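Local coordinates for protein lipase (Photobacterium sp. M37, PDB 2ORY) that hydrolyses triacylglycerols as a cold-adapted lipase of the alpha/beta-hydrolase fold, probably through a serine nucleophile, at residues Leu264-Gln267 against Arg268-Arg272; Ser128-Tyr131 against Gly132-Leu136; Tyr316-Met320 against Gly321-Asp325; Leu10-Ser13 against Tyr14-Tyr17; Trp186-Asp189 against Ile190-Val193. One frame throughout, in Å; residues are numbered along the deposited sequence.

Interaction 1. Residues Leu264-Gln267 against Arg268-Arg272; sequences LLYQ and RALIR
Tyr-266 meets Leu-270 and Leu-265 meets Arg-268 within the first turns of the alpha-helix 265-278, with Leu-264 at the N-cap position just before it. The backbone evidence is a run of four i to i+4 hydrogen bonds. Arg-268 N donates to Leu-264 O at 3.0 Å, so the carbonyl of the N-cap residue already belongs to the helical pattern, and Ala-269, Leu-270 and Ile-271 follow in the same way. The last of these, from Ile-271 N to Gln-267 O, measures 2.8 Å and is the straightest, at 164° about the hydrogen.

Apolar contacts line the flanks. A chi1 of -168° carries the Tyr-266 ring to the side of its own carbonyl carbon and toward the following turn, where its CE2 lies 3.7 Å from Leu-270 CD1; the methyl reaches the ring obliquely. On another flank Leu-265 CD2 rests 3.9 Å from CD of the extended Arg-268 chain.

Polar contacts go to a neighbouring helix and to a water. Gln-267 is buried, and its OE1 is hydrogen-bonded to Ser-98 of helix 97-102, a helix that Leu-270 and Ile-271 also touch; the contact thus joins helix 265-278 to that neighbour. One face of the Arg-272 guanidinium lies over Ala-269 CA. At the guanidinium edge, in plane, a water accepts from Arg-272 NH1 at 3.3 Å and donates to Leu-265 O at 2.9 Å.

Interaction 2. Residues Ser128-Tyr131 against Gly132-Leu136; sequences STSY and GLKTL
Lys-134 folds its side chain back over the carbonyl of Ser-130, one helical turn earlier. Its CG lies 3.1 Å from Ser-130 O, and the bends at chi2 (-54°), chi3 and chi4 keep CD and CE close to the same oxygen instead of letting the chain extend. The ammonium therefore finishes near the serine hydroxyl, with Lys-134 NZ 3.6 Å from Ser-130 OG. The two polar ends are thus near neighbours, while the methylenes lie against the carbonyl. The same carbonyl takes the backbone bond from Lys-134 N at 3.1 Å, so one residue both donates to Ser-130 O and drapes its methylenes across it.

Leu-133 N reaches Thr-129 O at 2.7 Å with an angle of 166° at the hydrogen, and the donor sits almost on the line of the carbonyl bond. Further along, Gly-132 O is gripped twice as modelled, by Leu-136 N and by Thr-135 OG1 at 2.6 Å, both arriving from one face of the carbonyl plane. In this model OG1 stands between the backbone N and carbonyl carbon of Thr-135 (chi1 68°), turned back along the helix.

Ser-128 OG bonds to Asp-104, while Ser-130 and Tyr-131 lie on Lys-111 of strand 110-112. Regular i to i+4 backbone bonding runs through most of alpha-helix 127-138, within the part of the chain matching the class 3 lipase family.

Interaction 3. Residues Tyr316-Met320 against Gly321-Asp325; sequences YPELM and GMMDD
A Schellman motif ends helix 304-319, and Gly-321 is its C-prime residue. Two backbone bonds define it. Met-322 N donates to Pro-317 O at 2.6 Å, lying in the carbonyl plane with 155° at the hydrogen, while Gly-321 N makes a weak bond of 3.3 Å to Glu-318 O. Gly-321 adopts positive phi (55°), which turns the chain back on itself so that the amide of Met-322 faces the last helical turn.

Side chains close over this reversal. Met-322 CB packs 4.1 Å from Pro-317 CB, the hydrophobic pair that spans the two bonded residues. Met-323 is bent at chi2 and chi3, which folds it across Glu-318: its CG approaches Glu-318 CA at 3.6 Å, and its SD lies 3.8 Å from Glu-318 CB. The two side chains are skewed to each other, the thioether running past the root of the glutamate.

The motif stands close to the probable catalytic region. Tyr-316 OH bonds to Asp-236, a member of a putative Ser-His-Asp triad, and the Tyr-316 ring meets His-173 edge-to-face. Within the same stretch of chain, Met-320 CE lies at the edge of the Tyr-316 ring, in its plane. The two oxygens of the Glu-318 carboxylate have different neighbours: OE2 is hydrogen-bonded to Tyr-310 OH, and across the reversal Glu-318 OE1 is 3.7 Å from the Met-323 terminal methyl, CE.

Interaction 4. Residues Leu10-Ser13 against Tyr14-Tyr17; sequences LAFS and YMSY
A chi1 of 179° swings the Leu-10 branch to the side of its own carbonyl carbon, and Tyr-14 has chi1 of -86°; together these settings lay the two side chains alongside each other, pointing the same way. Leu-10 CD1 consequently meets Tyr-14 CE1 at 3.6 Å. Tyr-14 CD1 also comes obliquely to within 3.3 Å of Leu-10 O, the carbonyl that receives Tyr-14 N. On another side, the Met-15 methyl CE lies 4.4 Å from Phe-12 CD2, at the ring edge and near its plane, a loose apolar contact.

Toward residues 15-17 of this N-terminal helical stretch the amide bonding weakens. Met-15 N still reaches Ala-11 O at 3.0 Å, but Ser-16 N shares itself between two weak bonds, to Phe-12 O and to Ser-13 O. Its hydroxyl does better: Ser-16 OG, lying beside its own backbone N (chi1 -54°), donates to Phe-12 O at 2.8 Å, in the carbonyl plane and on a lone pair.

Other polar ends find partners outside the two segments. Ser-13 OG bonds to Thr-171 OG1 and Met-9 O, Tyr-14 OH to Val-313 O, and Tyr-17 OH to His-173 ND1, directly before Ser-174 of the putative nucleophile elbow. In this fully buried setting, Phe-12 O is gripped by the serine hydroxyl and also by Tyr-74 OH. Side-chain hydroxyls thus appear to supplement the weak amide bonds.

Interaction 5. Residues Trp186-Asp189 against Ile190-Val193; sequences WLKD and IQGV
The C-terminal end of helix 175-189, the helix that follows the putative nucleophile elbow, brings Trp-186 against Ile-190. Ile-190 CD1 stands 3.6 Å above one face of the Trp-186 indole, offset toward its rim, and Leu-187 CD2 lies over the same face, also offset toward the rim. Ile-190 CG2 comes in obliquely, 3.7 Å from Trp-186 NE1. Two torsions produce the overlap: chi1 of Trp-186 sets the indole beside its own carbonyl carbon, and Ile-190 puts CG1 between its own N and carbonyl carbon (chi1 68°), from where CD1 extends over the ring.

In the alpha/beta-hydrolase fold this is where the chain leaves the helix and heads for the next strand, here 199-206, and the backbone bonds record the exit. Ile-190 N divides itself between weak bonds to Trp-186 O and Leu-187 O. Gln-191 N then donates to Lys-188 O at 3.2 Å; the bond is straight at the hydrogen (160°), yet the donor stands 62° out of the carbonyl plane, clear of the lone pairs.

Gln-191 CG also passes 3.2 Å from Leu-187 O. Its OE1 lies 3.6 Å from Lys-188 CD, touching the aliphatic part of the lysine, while NE2 is bonded to the carbonyls of Ile-199 and Ser-196, tying the turn to the start of the strand. Both carboxylate oxygens of Asp-189 are engaged outside the turn, OD1 by Tyr-219 OH and OD2 by Trp-113 NE1.

In the fold
Interactions 3 and 4 are the pair in direct touch, their centres 12 Å apart: Pro-317 CD lies 3.6 Å from Tyr-14 OH, and Met-320 CE 4.0 Å from Leu-10 CD1. Helix 5-15 and the end of helix 304-319 thus pack together beside the probable catalytic region, where Tyr-17 touches Ser-174, the putative nucleophile, and Tyr-316 bonds to Asp-236. Interactions 2 and 5 both belong to the part of the chain that matches the class 3 lipases, and their nearest atoms are about 5 Å apart; Tyr-115 touches both Lys-134 and Trp-186. Interaction 1 is remote, its centre 41 Å from that of interaction 5, on opposite sides of the chain's centre.

Interaction 1. Residues Leu264-Gln267 against Arg268-Arg272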
loop_
_atom_site.group_PDB
_atom_site.type_symbol
_atom_site.label_atom_id
_atom_site.label_comp_id
_atom_site.label_asym_id
_atom_site.label_seq_id
_atom_site.Cartn_x
_atom_site.Cartn_y
_atom_site.Cartn_z
ATOM N N LEU A 264 -18.816 10.298 -14.376
ATOM C CA LEU A 264 -19.048 10.769 -15.734
ATOM C C LEU A 264 -19.073 9.531 -16.622
ATOM O O LEU A 264 -18.614 8.459 -16.225
ATOM C CB LEU A 264 -17.922 11.716 -16.194
ATOM C CG LEU A 264 -17.826 13.019 -15.394
ATOM C CD1 LEU A 264 -16.537 13.793 -15.759
ATOM C CD2 LEU A 264 -19.092 13.860 -15.640
ATOM N N LEU A 265 -19.609 9.680 -17.822
ATOM C CA LEU A 265 -19.702 8.567 -18.760
ATOM C C LEU A 265 -18.355 7.914 -19.091
ATOM O O LEU A 265 -18.287 6.698 -19.279
ATOM C CB LEU A 265 -20.366 9.053 -20.063
ATOM C CG LEU A 265 -21.839 9.456 -19.932
ATOM C CD1 LEU A 265 -22.344 10.155 -21.205
ATOM C CD2 LEU A 265 -22.646 8.197 -19.634
ATOM N N TYR A 266 -17.292 8.721 -19.178
ATOM C CA TYR A 266 -15.971 8.185 -19.510
ATOM C C TYR A 266 -15.598 7.178 -18.436
ATOM O O TYR A 266 -15.103 6.108 -18.745
ATOM C CB TYR A 266 -14.908 9.292 -19.580
ATOM C CG TYR A 266 -13.579 8.841 -20.193
ATOM C CD1 TYR A 266 -13.410 8.793 -21.582
ATOM C CD2 TYR A 266 -12.491 8.455 -19.389
ATOM C CE1 TYR A 266 -12.210 8.378 -22.160
ATOM C CE2 TYR A 266 -11.267 8.034 -19.961
ATOM C CZ TYR A 266 -11.143 7.998 -21.351
ATOM O OH TYR A 266 -9.979 7.582 -21.968
ATOM N N GLN A 267 -15.849 7.519 -17.173
ATOM C CA GLN A 267 -15.547 6.599 -16.082
ATOM C C GLN A 267 -16.480 5.376 -16.088
ATOM O O GLN A 267 -16.069 4.269 -15.730
ATOM C CB GLN A 267 -15.643 7.327 -14.748
ATOM C CG GLN A 267 -14.335 7.950 -14.289
ATOM C CD GLN A 267 -13.767 8.967 -15.271
ATOM O OE1 GLN A 267 -12.599 8.875 -15.668
ATOM N NE2 GLN A 267 -14.573 9.947 -15.646
ATOM N N ARG A 268 -17.736 5.571 -16.491
ATOM C CA ARG A 268 -18.681 4.450 -16.552
ATOM C C ARG A 268 -18.176 3.448 -17.576
ATOM O O ARG A 268 -18.281 2.246 -17.356
ATOM C CB ARG A 268 -20.081 4.917 -16.952
ATOM C CG ARG A 268 -20.883 5.534 -15.831
ATOM C CD ARG A 268 -22.197 6.080 -16.373
ATOM N NE ARG A 268 -22.994 6.698 -15.321
ATOM C CZ ARG A 268 -23.670 6.016 -14.403
ATOM N NH1 ARG A 268 -23.655 4.686 -14.414
ATOM N NH2 ARG A 268 -24.348 6.664 -13.462
ATOM N N ALA A 269 -17.639 3.947 -18.695
ATOM C CA ALA A 269 -17.081 3.078 -19.741
ATOM C C ALA A 269 -15.848 2.336 -19.202
ATOM O O ALA A 269 -15.662 1.147 -19.479
ATOM C CB ALA A 269 -16.694 3.910 -20.982
ATOM N N LEU A 270 -15.002 3.032 -18.438
ATOM C CA LEU A 270 -13.808 2.382 -17.871
ATOM C C LEU A 270 -14.219 1.290 -16.881
ATOM O O LEU A 270 -13.656 0.200 -16.893
ATOM C CB LEU A 270 -12.897 3.407 -17.177
ATOM C CG LEU A 270 -11.913 4.152 -18.085
ATOM C CD1 LEU A 270 -11.300 5.346 -17.385
ATOM C CD2 LEU A 270 -10.844 3.185 -18.494
ATOM N N ILE A 271 -15.209 1.580 -16.039
ATOM C CA ILE A 271 -15.691 0.593 -15.079
ATOM C C ILE A 271 -16.157 -0.668 -15.813
ATOM O O ILE A 271 -15.773 -1.779 -15.445
ATOM C CB ILE A 271 -16.876 1.131 -14.254
ATOM C CG1 ILE A 271 -16.433 2.315 -13.406
ATOM C CG2 ILE A 271 -17.429 0.032 -13.368
ATOM C CD1 ILE A 271 -15.491 1.921 -12.330
ATOM N N ARG A 272 -16.994 -0.500 -16.833
ATOM C CA ARG A 272 -17.479 -1.652 -17.606
ATOM C C ARG A 272 -16.325 -2.393 -18.258
ATOM O O ARG A 272 -16.325 -3.617 -18.302
ATOM C CB ARG A 272 -18.487 -1.237 -18.688
ATOM C CG ARG A 272 -19.823 -0.741 -18.139
ATOM C CD ARG A 272 -20.901 -0.765 -19.210
ATOM N NE ARG A 272 -20.529 -0.003 -20.406
ATOM C CZ ARG A 272 -20.516 1.326 -20.473
ATOM N NH1 ARG A 272 -20.852 2.047 -19.414
ATOM N NH2 ARG A 272 -20.190 1.938 -21.600
HETATM O O HOH W 1 -20.505 5.180 -20.270
#

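Interaction 2. Residues Ser128-Tyr131 against Gly132-Leu136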
loop_
_atom_site.group_PDB
_atom_site.type_symbol
_atom_site.label_atom_id
_atom_site.label_comp_id
_atom_site.label_asym_id
_atom_site.label_seq_id
_atom_site.Cartn_x
_atom_site.Cartn_y
_atom_site.Cartn_z
ATOM N N SER A 128 0.290 -7.163 -12.883
ATOM C CA SER A 128 0.414 -5.824 -12.332
ATOM C C SER A 128 1.147 -5.864 -10.985
ATOM O O SER A 128 2.173 -5.200 -10.800
ATOM C CB SER A 128 -0.986 -5.229 -12.152
ATOM O OG SER A 128 -0.916 -3.867 -11.827
ATOM N N THR A 129 0.632 -6.638 -10.035
ATOM C CA THR A 129 1.297 -6.714 -8.732
ATOM C C THR A 129 2.598 -7.517 -8.862
ATOM O O THR A 129 3.596 -7.212 -8.200
ATOM C CB THR A 129 0.384 -7.354 -7.634
ATOM O OG1 THR A 129 0.289 -8.762 -7.843
ATOM C CG2 THR A 129 -1.019 -6.745 -7.669
ATOM N N SER A 130 2.597 -8.524 -9.738
ATOM C CA SER A 130 3.806 -9.327 -9.948
ATOM C C SER A 130 4.988 -8.422 -10.341
ATOM O O SER A 130 6.085 -8.533 -9.777
ATOM C CB SER A 130 3.555 -10.393 -11.026
ATOM O OG SER A 130 4.711 -11.186 -11.245
ATOM N N TYR A 131 4.772 -7.516 -11.293
ATOM C CA TYR A 131 5.853 -6.614 -11.686
ATOM C C TYR A 131 6.159 -5.630 -10.563
ATOM O O TYR A 131 7.309 -5.234 -10.381
ATOM C CB TYR A 131 5.527 -5.842 -12.987
ATOM C CG TYR A 131 5.664 -6.696 -14.236
ATOM C CD1 TYR A 131 4.554 -7.328 -14.795
ATOM C CD2 TYR A 131 6.918 -6.972 -14.782
ATOM C CE1 TYR A 131 4.684 -8.226 -15.859
ATOM C CE2 TYR A 131 7.064 -7.874 -15.845
ATOM C CZ TYR A 131 5.937 -8.501 -16.373
ATOM O OH TYR A 131 6.055 -9.426 -17.386
ATOM N N GLY A 132 5.136 -5.235 -9.811
ATOM C CA GLY A 132 5.352 -4.310 -8.715
ATOM C C GLY A 132 6.249 -4.926 -7.641
ATOM O O GLY A 132 7.178 -4.269 -7.131
ATOM N N LEU A 133 5.966 -6.180 -7.288
ATOM C CA LEU A 133 6.759 -6.903 -6.286
ATOM C C LEU A 133 8.201 -7.113 -6.765
ATOM O O LEU A 133 9.131 -6.929 -5.984
ATOM C CB LEU A 133 6.138 -8.277 -5.980
ATOM C CG LEU A 133 6.970 -9.211 -5.078
ATOM C CD1 LEU A 133 7.201 -8.559 -3.717
ATOM C CD2 LEU A 133 6.251 -10.547 -4.917
ATOM N N LYS A 134 8.377 -7.498 -8.040
ATOM C CA LYS A 134 9.722 -7.732 -8.605
ATOM C C LYS A 134 10.553 -6.456 -8.572
ATOM O O LYS A 134 11.754 -6.515 -8.318
ATOM C CB LYS A 134 9.660 -8.276 -10.048
ATOM C CG LYS A 134 8.951 -9.644 -10.178
ATOM C CD LYS A 134 9.539 -10.727 -9.243
ATOM C CE LYS A 134 8.492 -11.400 -8.318
ATOM N NZ LYS A 134 7.388 -12.133 -9.033
ATOM N N THR A 135 9.928 -5.309 -8.830
ATOM C CA THR A 135 10.669 -4.056 -8.772
ATOM C C THR A 135 11.104 -3.790 -7.324
ATOM O O THR A 135 12.197 -3.281 -7.096
ATOM C CB THR A 135 9.830 -2.873 -9.281
ATOM O OG1 THR A 135 8.754 -2.616 -8.367
ATOM C CG2 THR A 135 9.252 -3.195 -10.632
ATOM N N LEU A 136 10.257 -4.126 -6.343
ATOM C CA LEU A 136 10.638 -3.934 -4.931
ATOM C C LEU A 136 11.741 -4.917 -4.491
ATOM O O LEU A 136 12.548 -4.593 -3.630
ATOM C CB LEU A 136 9.427 -4.105 -3.994
ATOM C CG LEU A 136 8.259 -3.105 -4.138
ATOM C CD1 LEU A 136 7.185 -3.411 -3.122
ATOM C CD2 LEU A 136 8.759 -1.685 -3.961
#

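Interaction 3. Residues Tyr316-Met320 against Gly321-Asp325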
loop_
_atom_site.group_PDB
_atom_site.type_symbol
_atom_site.label_atom_id
_atom_site.label_comp_id
_atom_site.label_asym_id
_atom_site.label_seq_id
_atom_site.Cartn_x
_atom_site.Cartn_y
_atom_site.Cartn_z
ATOM N N TYR A 316 -8.699 8.088 5.300
ATOM C CA TYR A 316 -8.039 7.316 6.340
ATOM C C TYR A 316 -7.600 8.108 7.567
ATOM O O TYR A 316 -7.994 7.772 8.685
ATOM C CB TYR A 316 -6.879 6.510 5.729
ATOM C CG TYR A 316 -7.407 5.495 4.725
ATOM C CD1 TYR A 316 -7.797 5.889 3.445
ATOM C CD2 TYR A 316 -7.669 4.181 5.105
ATOM C CE1 TYR A 316 -8.451 4.996 2.564
ATOM C CE2 TYR A 316 -8.322 3.280 4.236
ATOM C CZ TYR A 316 -8.713 3.698 2.968
ATOM O OH TYR A 316 -9.378 2.828 2.127
ATOM N N PRO A 317 -6.790 9.164 7.392
ATOM C CA PRO A 317 -6.376 9.928 8.576
ATOM C C PRO A 317 -7.570 10.572 9.269
ATOM O O PRO A 317 -7.537 10.845 10.468
ATOM C CB PRO A 317 -5.409 10.962 8.010
ATOM C CG PRO A 317 -5.836 11.106 6.584
ATOM C CD PRO A 317 -6.174 9.703 6.169
ATOM N N GLU A 318 -8.641 10.796 8.518
ATOM C CA GLU A 318 -9.823 11.412 9.095
ATOM C C GLU A 318 -10.645 10.436 9.927
ATOM O O GLU A 318 -11.003 10.727 11.066
ATOM C CB GLU A 318 -10.674 12.027 7.988
ATOM C CG GLU A 318 -12.006 12.549 8.458
ATOM C CD GLU A 318 -12.531 13.672 7.585
ATOM O OE1 GLU A 318 -12.158 14.838 7.846
ATOM O OE2 GLU A 318 -13.300 13.392 6.637
ATOM N N LEU A 319 -10.931 9.271 9.367
ATOM C CA LEU A 319 -11.718 8.263 10.066
ATOM C C LEU A 319 -10.946 7.596 11.210
ATOM O O LEU A 319 -11.517 6.866 12.021
ATOM C CB LEU A 319 -12.179 7.192 9.070
ATOM C CG LEU A 319 -13.089 7.670 7.926
ATOM C CD1 LEU A 319 -13.328 6.526 6.959
ATOM C CD2 LEU A 319 -14.423 8.184 8.495
ATOM N N MET A 320 -9.646 7.847 11.269
ATOM C CA MET A 320 -8.806 7.240 12.291
ATOM C C MET A 320 -8.282 8.264 13.284
ATOM O O MET A 320 -7.315 8.004 14.002
ATOM C CB MET A 320 -7.633 6.494 11.632
ATOM C CG MET A 320 -8.014 5.172 10.958
ATOM S SD MET A 320 -6.606 4.215 10.260
ATOM C CE MET A 320 -6.911 4.476 8.558
ATOM N N GLY A 321 -8.930 9.423 13.323
ATOM C CA GLY A 321 -8.533 10.483 14.233
ATOM C C GLY A 321 -7.084 10.915 14.126
ATOM O O GLY A 321 -6.425 11.163 15.137
ATOM N N MET A 322 -6.585 11.042 12.907
ATOM C CA MET A 322 -5.193 11.413 12.715
ATOM C C MET A 322 -5.014 12.729 11.955
ATOM O O MET A 322 -3.887 13.113 11.612
ATOM C CB MET A 322 -4.473 10.279 11.980
ATOM C CG MET A 322 -4.287 9.008 12.799
ATOM S SD MET A 322 -2.989 9.192 14.018
ATOM C CE MET A 322 -1.564 8.745 13.058
ATOM N N MET A 323 -6.124 13.420 11.709
ATOM C CA MET A 323 -6.093 14.686 10.985
ATOM C C MET A 323 -5.071 15.667 11.543
ATOM O O MET A 323 -4.335 16.296 10.791
ATOM C CB MET A 323 -7.487 15.324 10.978
ATOM C CG MET A 323 -8.481 14.625 10.054
ATOM S SD MET A 323 -7.850 14.562 8.358
ATOM C CE MET A 323 -8.630 15.993 7.630
ATOM N N ASP A 324 -4.999 15.788 12.858
ATOM C CA ASP A 324 -4.051 16.722 13.445
ATOM C C ASP A 324 -2.684 16.101 13.605
ATOM O O ASP A 324 -1.744 16.771 14.024
ATOM C CB ASP A 324 -4.567 17.188 14.803
ATOM C CG ASP A 324 -5.875 17.942 14.694
ATOM O OD1 ASP A 324 -6.630 17.960 15.689
ATOM O OD2 ASP A 324 -6.146 18.525 13.618
ATOM N N ASP A 325 -2.576 14.824 13.250
ATOM C CA ASP A 325 -1.325 14.086 13.384
ATOM C C ASP A 325 -0.512 13.870 12.106
ATOM O O ASP A 325 0.717 13.713 12.178
ATOM C CB ASP A 325 -1.607 12.740 14.040
ATOM C CG ASP A 325 -2.081 12.887 15.468
ATOM O OD1 ASP A 325 -1.263 13.320 16.311
ATOM O OD2 ASP A 325 -3.268 12.588 15.744
#

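Interaction 4. Residues Leu10-Ser13 against Tyr14-Tyr17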
loop_
_atom_site.group_PDB
_atom_site.type_symbol
_atom_site.label_atom_id
_atom_site.label_comp_id
_atom_site.label_asym_id
_atom_site.label_seq_id
_atom_site.Cartn_x
_atom_site.Cartn_y
_atom_site.Cartn_z
ATOM N N LEU A 10 -0.172 3.948 9.816
ATOM C CA LEU A 10 -0.815 4.883 8.889
ATOM C C LEU A 10 0.155 6.039 8.698
ATOM O O LEU A 10 0.315 6.561 7.599
ATOM C CB LEU A 10 -2.121 5.431 9.473
ATOM C CG LEU A 10 -2.835 6.429 8.549
ATOM C CD1 LEU A 10 -3.346 5.659 7.322
ATOM C CD2 LEU A 10 -3.989 7.118 9.267
ATOM N N ALA A 11 0.799 6.432 9.798
ATOM C CA ALA A 11 1.776 7.511 9.785
ATOM C C ALA A 11 2.973 7.169 8.902
ATOM O O ALA A 11 3.485 8.019 8.177
ATOM C CB ALA A 11 2.246 7.808 11.222
ATOM N N PHE A 12 3.438 5.929 8.975
ATOM C CA PHE A 12 4.573 5.515 8.160
ATOM C C PHE A 12 4.157 5.382 6.705
ATOM O O PHE A 12 4.928 5.694 5.803
ATOM C CB PHE A 12 5.125 4.175 8.642
ATOM C CG PHE A 12 5.933 4.271 9.901
ATOM C CD1 PHE A 12 5.536 3.593 11.056
ATOM C CD2 PHE A 12 7.112 5.012 9.923
ATOM C CE1 PHE A 12 6.304 3.648 12.210
ATOM C CE2 PHE A 12 7.885 5.076 11.072
ATOM C CZ PHE A 12 7.484 4.390 12.220
ATOM N N SER A 13 2.933 4.916 6.484
ATOM C CA SER A 13 2.438 4.753 5.131
ATOM C C SER A 13 2.337 6.112 4.461
ATOM O O SER A 13 2.660 6.249 3.280
ATOM C CB SER A 13 1.067 4.076 5.125
ATOM O OG SER A 13 1.180 2.687 5.392
ATOM N N TYR A 14 1.901 7.120 5.214
ATOM C CA TYR A 14 1.756 8.464 4.646
ATOM C C TYR A 14 3.053 9.242 4.509
ATOM O O TYR A 14 3.197 10.059 3.592
ATOM C CB TYR A 14 0.717 9.280 5.422
ATOM C CG TYR A 14 -0.693 9.032 4.902
ATOM C CD1 TYR A 14 -1.222 7.738 4.872
ATOM C CD2 TYR A 14 -1.478 10.074 4.398
ATOM C CE1 TYR A 14 -2.491 7.479 4.353
ATOM C CE2 TYR A 14 -2.766 9.832 3.874
ATOM C CZ TYR A 14 -3.263 8.525 3.853
ATOM O OH TYR A 14 -4.516 8.243 3.337
ATOM N N MET A 15 4.006 8.971 5.392
ATOM C CA MET A 15 5.307 9.627 5.323
ATOM C C MET A 15 6.000 9.164 4.036
ATOM O O MET A 15 6.882 9.843 3.520
ATOM C CB MET A 15 6.157 9.242 6.540
ATOM C CG MET A 15 7.465 10.031 6.666
ATOM S SD MET A 15 8.393 9.597 8.166
ATOM C CE MET A 15 9.207 8.128 7.649
ATOM N N SER A 16 5.587 7.998 3.535
ATOM C CA SER A 16 6.126 7.425 2.307
ATOM C C SER A 16 5.876 8.328 1.110
ATOM O O SER A 16 6.627 8.310 0.134
ATOM C CB SER A 16 5.457 6.087 2.017
ATOM O OG SER A 16 5.557 5.234 3.128
ATOM N N TYR A 17 4.807 9.103 1.190
ATOM C CA TYR A 17 4.413 9.981 0.106
ATOM C C TYR A 17 5.184 11.297 -0.074
ATOM O O TYR A 17 4.919 12.041 -1.020
ATOM C CB TYR A 17 2.907 10.261 0.210
ATOM C CG TYR A 17 2.060 9.072 -0.213
ATOM C CD1 TYR A 17 1.087 8.540 0.633
ATOM C CD2 TYR A 17 2.249 8.468 -1.461
ATOM C CE1 TYR A 17 0.324 7.436 0.253
ATOM C CE2 TYR A 17 1.488 7.364 -1.852
ATOM C CZ TYR A 17 0.530 6.856 -0.990
ATOM O OH TYR A 17 -0.226 5.777 -1.381
#

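Interaction 5. Residues Trp186-Asp189 against Ile190-Val193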
loop_
_atom_site.group_PDB
_atom_site.type_symbol
_atom_site.label_atom_id
_atom_site.label_comp_id
_atom_site.label_asym_id
_atom_site.label_seq_id
_atom_site.Cartn_x
_atom_site.Cartn_y
_atom_site.Cartn_z
ATOM N N TRP A 186 5.586 -12.901 0.738
ATOM C CA TRP A 186 6.779 -13.434 0.103
ATOM C C TRP A 186 7.854 -13.707 1.151
ATOM O O TRP A 186 8.518 -14.739 1.102
ATOM C CB TRP A 186 7.306 -12.466 -0.951
ATOM C CG TRP A 186 8.753 -12.667 -1.289
ATOM C CD1 TRP A 186 9.319 -13.771 -1.847
ATOM C CD2 TRP A 186 9.807 -11.720 -1.108
ATOM N NE1 TRP A 186 10.663 -13.572 -2.033
ATOM C CE2 TRP A 186 10.992 -12.320 -1.587
ATOM C CE3 TRP A 186 9.866 -10.410 -0.597
ATOM C CZ2 TRP A 186 12.223 -11.663 -1.571
ATOM C CZ3 TRP A 186 11.088 -9.759 -0.587
ATOM C CH2 TRP A 186 12.255 -10.388 -1.075
ATOM N N LEU A 187 8.016 -12.779 2.097
ATOM C CA LEU A 187 8.998 -12.928 3.170
ATOM C C LEU A 187 8.632 -14.143 4.016
ATOM O O LEU A 187 9.497 -14.920 4.404
ATOM C CB LEU A 187 9.037 -11.662 4.038
ATOM C CG LEU A 187 9.606 -10.421 3.347
ATOM C CD1 LEU A 187 9.587 -9.187 4.264
ATOM C CD2 LEU A 187 11.022 -10.739 2.956
ATOM N N LYS A 188 7.340 -14.290 4.298
ATOM C CA LYS A 188 6.809 -15.421 5.048
ATOM C C LYS A 188 7.156 -16.736 4.323
ATOM O O LYS A 188 7.709 -17.672 4.921
ATOM C CB LYS A 188 5.286 -15.317 5.127
ATOM C CG LYS A 188 4.730 -14.781 6.424
ATOM C CD LYS A 188 4.683 -15.867 7.479
ATOM C CE LYS A 188 3.791 -15.458 8.636
ATOM N NZ LYS A 188 3.675 -16.546 9.642
ATOM N N ASP A 189 6.822 -16.798 3.035
ATOM C CA ASP A 189 7.059 -17.993 2.242
ATOM C C ASP A 189 8.503 -18.438 2.079
ATOM O O ASP A 189 8.738 -19.611 1.811
ATOM C CB ASP A 189 6.435 -17.860 0.858
ATOM C CG ASP A 189 4.929 -18.059 0.866
ATOM O OD1 ASP A 189 4.418 -18.847 1.697
ATOM O OD2 ASP A 189 4.256 -17.435 0.016
ATOM N N ILE A 190 9.466 -17.534 2.225
ATOM C CA ILE A 190 10.864 -17.933 2.069
ATOM C C ILE A 190 11.600 -18.071 3.408
ATOM O O ILE A 190 12.821 -18.257 3.445
ATOM C CB ILE A 190 11.630 -16.945 1.186
ATOM C CG1 ILE A 190 11.763 -15.603 1.899
ATOM C CG2 ILE A 190 10.898 -16.771 -0.141
ATOM C CD1 ILE A 190 12.584 -14.581 1.120
ATOM N N GLN A 191 10.856 -17.957 4.504
ATOM C CA GLN A 191 11.444 -18.105 5.827
ATOM C C GLN A 191 11.913 -19.544 6.006
ATOM O O GLN A 191 11.218 -20.483 5.616
ATOM C CB GLN A 191 10.421 -17.761 6.921
ATOM C CG GLN A 191 10.307 -16.284 7.179
ATOM C CD GLN A 191 9.432 -15.947 8.367
ATOM O OE1 GLN A 191 8.213 -16.064 8.306
ATOM N NE2 GLN A 191 10.054 -15.519 9.457
ATOM N N GLY A 192 13.090 -19.708 6.602
ATOM C CA GLY A 192 13.623 -21.037 6.831
ATOM C C GLY A 192 14.454 -21.477 5.654
ATOM O O GLY A 192 15.065 -22.541 5.668
ATOM N N VAL A 193 14.469 -20.646 4.621
ATOM C CA VAL A 193 15.228 -20.946 3.424
ATOM C C VAL A 193 16.147 -19.799 3.088
ATOM O O VAL A 193 17.351 -19.979 2.972
ATOM C CB VAL A 193 14.321 -21.166 2.212
ATOM C CG1 VAL A 193 15.172 -21.490 0.976
ATOM C CG2 VAL A 193 13.335 -22.277 2.506
#